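Long-range contact in H subunit of photosynthetic reaction center complex (Rhodopseudomonas palustris, PDB 6Z5S), which forms the H subunit of the photosynthetic reaction centre, probably stabilising the membrane-embedded complex and helping to deliver protons to its secondary quinone: residues L126-A134 with G224-E232. Residues are numbered along the deposited sequence; the frame is centred on the assembly and turned at random.
Sequences LPIIVPLRA and GDQVSKLEE
The edge strand 129-131 and the loop that leads into helix 229-245 come closest at V130 and Q226, whose CA atoms lie 5.5 Å apart, and the bonds that join them come from a side chain. R133 supplies them by reaching back over P131, whose CB sits above the centre of the guanidinium. Its NE and NH1 both grip D225 OD1 side-on, each at 3.0 Å from that oxygen. The oxygen lies close to the guanidinium plane, but the carboxylate plane is turned 56° against it. NH1 adds a weak bond to the G224 carbonyl, while NH2 forms a salt bridge to E179. A methionine in place of R133 would probably leave the D225 carboxylate without its charged mate and E179 short of a partner. Beside this bridge, the P131 ring lies against the D225 backbone, with CD 3.3 Å from D225 O. Further along, P127 CG meets the side chain of Q226, 3.5 Å from OE1. I129 sends its two branches to different partners: CG2, set anti to the backbone N (chi1 of I129 is -56°), packs on V227 CG1 at 3.8 Å, the apolar contact here, while CD1 lies against the E232 carboxylate. That carboxylate is held mainly by a basic side chain of another protein's chain, with Y177 OH also bonded to OE2. Next to V227 the helix begins with a capping box: E231 N donates to S228 OG, and S228 N to E231 OE1. Strand 129-131 is itself joined to strand 161-169 by backbone hydrogen bonding between V130 and V168. The whole illustrates how a loop and the N-terminus of a capped helix can pack against the side chains of an outer strand of an antiparallel sheet, with V227 also reaching L190 of strand 188-192, here in the PRC-barrel-related globular part of a reaction-centre H subunit.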
ATOM      1  N   LEU D 126      33.701  15.514   4.253  1.00 72.68           N
ATOM      2  CA  LEU D 126      34.607  14.565   4.872  1.00 72.68           C
ATOM      3  C   LEU D 126      34.099  13.156   4.627  1.00 72.68           C
ATOM      4  O   LEU D 126      32.891  12.942   4.517  1.00 72.68           O
ATOM      5  CB  LEU D 126      34.724  14.815   6.379  1.00 72.68           C
ATOM      6  CG  LEU D 126      35.289  16.177   6.765  1.00 72.68           C
ATOM      7  CD1 LEU D 126      35.251  16.352   8.268  1.00 72.68           C
ATOM      8  CD2 LEU D 126      36.698  16.341   6.233  1.00 72.68           C
ATOM      9  N   PRO D 127      34.994  12.179   4.531  1.00 65.70           N
ATOM     10  CA  PRO D 127      34.546  10.794   4.352  1.00 65.70           C
ATOM     11  C   PRO D 127      33.601  10.375   5.466  1.00 65.70           C
ATOM     12  O   PRO D 127      33.842  10.647   6.642  1.00 65.70           O
ATOM     13  CB  PRO D 127      35.851   9.998   4.380  1.00 65.70           C
ATOM     14  CG  PRO D 127      36.877  10.970   3.936  1.00 65.70           C
ATOM     15  CD  PRO D 127      36.458  12.292   4.489  1.00 65.70           C
ATOM     16  N   ILE D 128      32.513   9.713   5.085  1.00 66.98           N
ATOM     17  CA  ILE D 128      31.522   9.294   6.065  1.00 66.98           C
ATOM     18  C   ILE D 128      31.846   7.928   6.657  1.00 66.98           C
ATOM     19  O   ILE D 128      31.473   7.650   7.799  1.00 66.98           O
ATOM     20  CB  ILE D 128      30.118   9.298   5.447  1.00 66.98           C
ATOM     21  CG1 ILE D 128      30.057   8.359   4.250  1.00 66.98           C
ATOM     22  CG2 ILE D 128      29.736  10.691   5.025  1.00 66.98           C
ATOM     23  CD1 ILE D 128      28.702   8.291   3.611  1.00 66.98           C
ATOM     24  N   ILE D 129      32.519   7.060   5.909  1.00 61.42           N
ATOM     25  CA  ILE D 129      32.908   5.750   6.410  1.00 61.42           C
ATOM     26  C   ILE D 129      34.331   5.884   6.933  1.00 61.42           C
ATOM     27  O   ILE D 129      35.282   5.996   6.161  1.00 61.42           O
ATOM     28  CB  ILE D 129      32.796   4.673   5.334  1.00 61.42           C
ATOM     29  CG1 ILE D 129      31.381   4.644   4.767  1.00 61.42           C
ATOM     30  CG2 ILE D 129      33.160   3.323   5.909  1.00 61.42           C
ATOM     31  CD1 ILE D 129      31.102   3.450   3.904  1.00 61.42           C
ATOM     32  N   VAL D 130      34.477   5.880   8.255  1.00 63.78           N
ATOM     33  CA  VAL D 130      35.780   6.110   8.879  1.00 63.78           C
ATOM     34  C   VAL D 130      35.950   5.163  10.047  1.00 63.78           C
ATOM     35  O   VAL D 130      34.974   4.686  10.638  1.00 63.78           O
ATOM     36  CB  VAL D 130      35.931   7.563   9.370  1.00 63.78           C
ATOM     37  CG1 VAL D 130      35.949   8.517   8.201  1.00 63.78           C
ATOM     38  CG2 VAL D 130      34.807   7.911  10.311  1.00 63.78           C
ATOM     39  N   PRO D 131      37.197   4.866  10.406  1.00 67.63           N
ATOM     40  CA  PRO D 131      37.434   4.088  11.623  1.00 67.63           C
ATOM     41  C   PRO D 131      37.027   4.889  12.845  1.00 67.63           C
ATOM     42  O   PRO D 131      37.074   6.118  12.847  1.00 67.63           O
ATOM     43  CB  PRO D 131      38.945   3.835  11.600  1.00 67.63           C
ATOM     44  CG  PRO D 131      39.381   4.162  10.224  1.00 67.63           C
ATOM     45  CD  PRO D 131      38.457   5.212   9.733  1.00 67.63           C
ATOM     46  N   LEU D 132      36.615   4.177  13.896  1.00 71.06           N
ATOM     47  CA  LEU D 132      36.181   4.863  15.107  1.00 71.06           C
ATOM     48  C   LEU D 132      37.297   5.696  15.716  1.00 71.06           C
ATOM     49  O   LEU D 132      37.028   6.701  16.381  1.00 71.06           O
ATOM     50  CB  LEU D 132      35.653   3.865  16.131  1.00 71.06           C
ATOM     51  CG  LEU D 132      34.157   3.598  16.057  1.00 71.06           C
ATOM     52  CD1 LEU D 132      33.749   2.621  17.135  1.00 71.06           C
ATOM     53  CD2 LEU D 132      33.395   4.895  16.196  1.00 71.06           C
ATOM     54  N   ARG D 133      38.551   5.305  15.493  1.00 71.70           N
ATOM     55  CA  ARG D 133      39.673   6.131  15.918  1.00 71.70           C
ATOM     56  C   ARG D 133      39.700   7.480  15.212  1.00 71.70           C
ATOM     57  O   ARG D 133      40.393   8.391  15.673  1.00 71.70           O
ATOM     58  CB  ARG D 133      40.984   5.398  15.664  1.00 71.70           C
ATOM     59  CG  ARG D 133      41.244   5.147  14.200  1.00 71.70           C
ATOM     60  CD  ARG D 133      42.607   4.545  13.967  1.00 71.70           C
ATOM     61  NE  ARG D 133      42.787   4.180  12.568  1.00 71.70           N
ATOM     62  CZ  ARG D 133      42.586   2.960  12.085  1.00 71.70           C
ATOM     63  NH1 ARG D 133      42.769   2.719  10.797  1.00 71.70           N
ATOM     64  NH2 ARG D 133      42.205   1.981  12.892  1.00 71.70           N
ATOM     65  N   ALA D 134      38.968   7.629  14.111  1.00 75.32           N
ATOM     66  CA  ALA D 134      38.951   8.869  13.352  1.00 75.32           C
ATOM     67  C   ALA D 134      37.649   9.640  13.475  1.00 75.32           C
ATOM     68  O   ALA D 134      37.551  10.741  12.926  1.00 75.32           O
ATOM     69  CB  ALA D 134      39.227   8.586  11.870  1.00 75.32           C
ATOM     70  N   GLY D 224      44.422   4.786   4.879  1.00 68.10           N
ATOM     71  CA  GLY D 224      44.319   4.004   6.091  1.00 68.10           C
ATOM     72  C   GLY D 224      43.095   4.342   6.912  1.00 68.10           C
ATOM     73  O   GLY D 224      42.570   3.489   7.632  1.00 68.10           O
ATOM     74  N   ASP D 225      42.628   5.585   6.814  1.00 67.04           N
ATOM     75  CA  ASP D 225      41.493   6.041   7.604  1.00 67.04           C
ATOM     76  C   ASP D 225      40.316   6.457   6.733  1.00 67.04           C
ATOM     77  O   ASP D 225      39.400   7.125   7.215  1.00 67.04           O
ATOM     78  CB  ASP D 225      41.907   7.193   8.514  1.00 67.04           C
ATOM     79  CG  ASP D 225      42.895   6.765   9.572  1.00 67.04           C
ATOM     80  OD1 ASP D 225      42.893   5.572   9.941  1.00 67.04           O
ATOM     81  OD2 ASP D 225      43.672   7.622  10.039  1.00 67.04           O
ATOM     82  N   GLN D 226      40.322   6.081   5.461  1.00 61.37           N
ATOM     83  CA  GLN D 226      39.190   6.350   4.595  1.00 61.37           C
ATOM     84  C   GLN D 226      39.176   5.316   3.485  1.00 61.37           C
ATOM     85  O   GLN D 226      40.221   4.814   3.069  1.00 61.37           O
ATOM     86  CB  GLN D 226      39.242   7.768   4.025  1.00 61.37           C
ATOM     87  CG  GLN D 226      40.184   7.935   2.861  1.00 61.37           C
ATOM     88  CD  GLN D 226      40.358   9.381   2.470  1.00 61.37           C
ATOM     89  OE1 GLN D 226      40.295  10.271   3.313  1.00 61.37           O
ATOM     90  NE2 GLN D 226      40.579   9.624   1.189  1.00 61.37           N
ATOM     91  N   VAL D 227      37.978   4.993   3.021  1.00 57.93           N
ATOM     92  CA  VAL D 227      37.778   3.981   1.996  1.00 57.93           C
ATOM     93  C   VAL D 227      36.958   4.592   0.870  1.00 57.93           C
ATOM     94  O   VAL D 227      35.980   5.305   1.117  1.00 57.93           O
ATOM     95  CB  VAL D 227      37.100   2.721   2.578  1.00 57.93           C
ATOM     96  CG1 VAL D 227      35.755   3.060   3.185  1.00 57.93           C
ATOM     97  CG2 VAL D 227      36.951   1.653   1.516  1.00 57.93           C
ATOM     98  N   SER D 228      37.375   4.339  -0.362  1.00 55.22           N
ATOM     99  CA  SER D 228      36.698   4.879  -1.528  1.00 55.22           C
ATOM    100  C   SER D 228      35.551   3.968  -1.950  1.00 55.22           C
ATOM    101  O   SER D 228      35.461   2.809  -1.547  1.00 55.22           O
ATOM    102  CB  SER D 228      37.682   5.057  -2.678  1.00 55.22           C
ATOM    103  OG  SER D 228      37.965   3.817  -3.289  1.00 55.22           O
ATOM    104  N   LYS D 229      34.663   4.511  -2.783  1.00 52.86           N
ATOM    105  CA  LYS D 229      33.551   3.719  -3.294  1.00 52.86           C
ATOM    106  C   LYS D 229      34.047   2.517  -4.083  1.00 52.86           C
ATOM    107  O   LYS D 229      33.456   1.431  -4.021  1.00 52.86           O
ATOM    108  CB  LYS D 229      32.650   4.594  -4.161  1.00 52.86           C
ATOM    109  CG  LYS D 229      31.717   5.485  -3.371  1.00 52.86           C
ATOM    110  CD  LYS D 229      31.006   6.474  -4.265  1.00 52.86           C
ATOM    111  CE  LYS D 229      31.844   7.710  -4.494  1.00 52.86           C
ATOM    112  NZ  LYS D 229      31.141   8.682  -5.365  1.00 52.86           N
ATOM    113  N   LEU D 230      35.138   2.692  -4.827  1.00 50.90           N
ATOM    114  CA  LEU D 230      35.684   1.594  -5.612  1.00 50.90           C
ATOM    115  C   LEU D 230      36.160   0.467  -4.709  1.00 50.90           C
ATOM    116  O   LEU D 230      35.879  -0.709  -4.962  1.00 50.90           O
ATOM    117  CB  LEU D 230      36.824   2.099  -6.488  1.00 50.90           C
ATOM    118  CG  LEU D 230      37.376   1.076  -7.470  1.00 50.90           C
ATOM    119  CD1 LEU D 230      36.264   0.532  -8.331  1.00 50.90           C
ATOM    120  CD2 LEU D 230      38.447   1.705  -8.323  1.00 50.90           C
ATOM    121  N   GLU D 231      36.876   0.811  -3.642  1.00 55.92           N
ATOM    122  CA  GLU D 231      37.315  -0.210  -2.704  1.00 55.92           C
ATOM    123  C   GLU D 231      36.136  -0.841  -1.983  1.00 55.92           C
ATOM    124  O   GLU D 231      36.179  -2.028  -1.657  1.00 55.92           O
ATOM    125  CB  GLU D 231      38.295   0.388  -1.704  1.00 55.92           C
ATOM    126  CG  GLU D 231      39.527   0.978  -2.345  1.00 55.92           C
ATOM    127  CD  GLU D 231      40.024   2.213  -1.627  1.00 55.92           C
ATOM    128  OE1 GLU D 231      39.274   2.765  -0.799  1.00 55.92           O
ATOM    129  OE2 GLU D 231      41.166   2.638  -1.895  1.00 55.92           O
ATOM    130  N   GLU D 232      35.083  -0.068  -1.726  1.00 56.45           N
ATOM    131  CA  GLU D 232      33.879  -0.628  -1.125  1.00 56.45           C
ATOM    132  C   GLU D 232      33.285  -1.720  -2.004  1.00 56.45           C
ATOM    133  O   GLU D 232      33.009  -2.832  -1.530  1.00 56.45           O
ATOM    134  CB  GLU D 232      32.857   0.475  -0.875  1.00 56.45           C
ATOM    135  CG  GLU D 232      33.102   1.279   0.379  1.00 56.45           C
ATOM    136  CD  GLU D 232      31.967   2.233   0.675  1.00 56.45           C
ATOM    137  OE1 GLU D 232      32.119   3.443   0.411  1.00 56.45           O
ATOM    138  OE2 GLU D 232      30.919   1.771   1.167  1.00 56.45           O
TER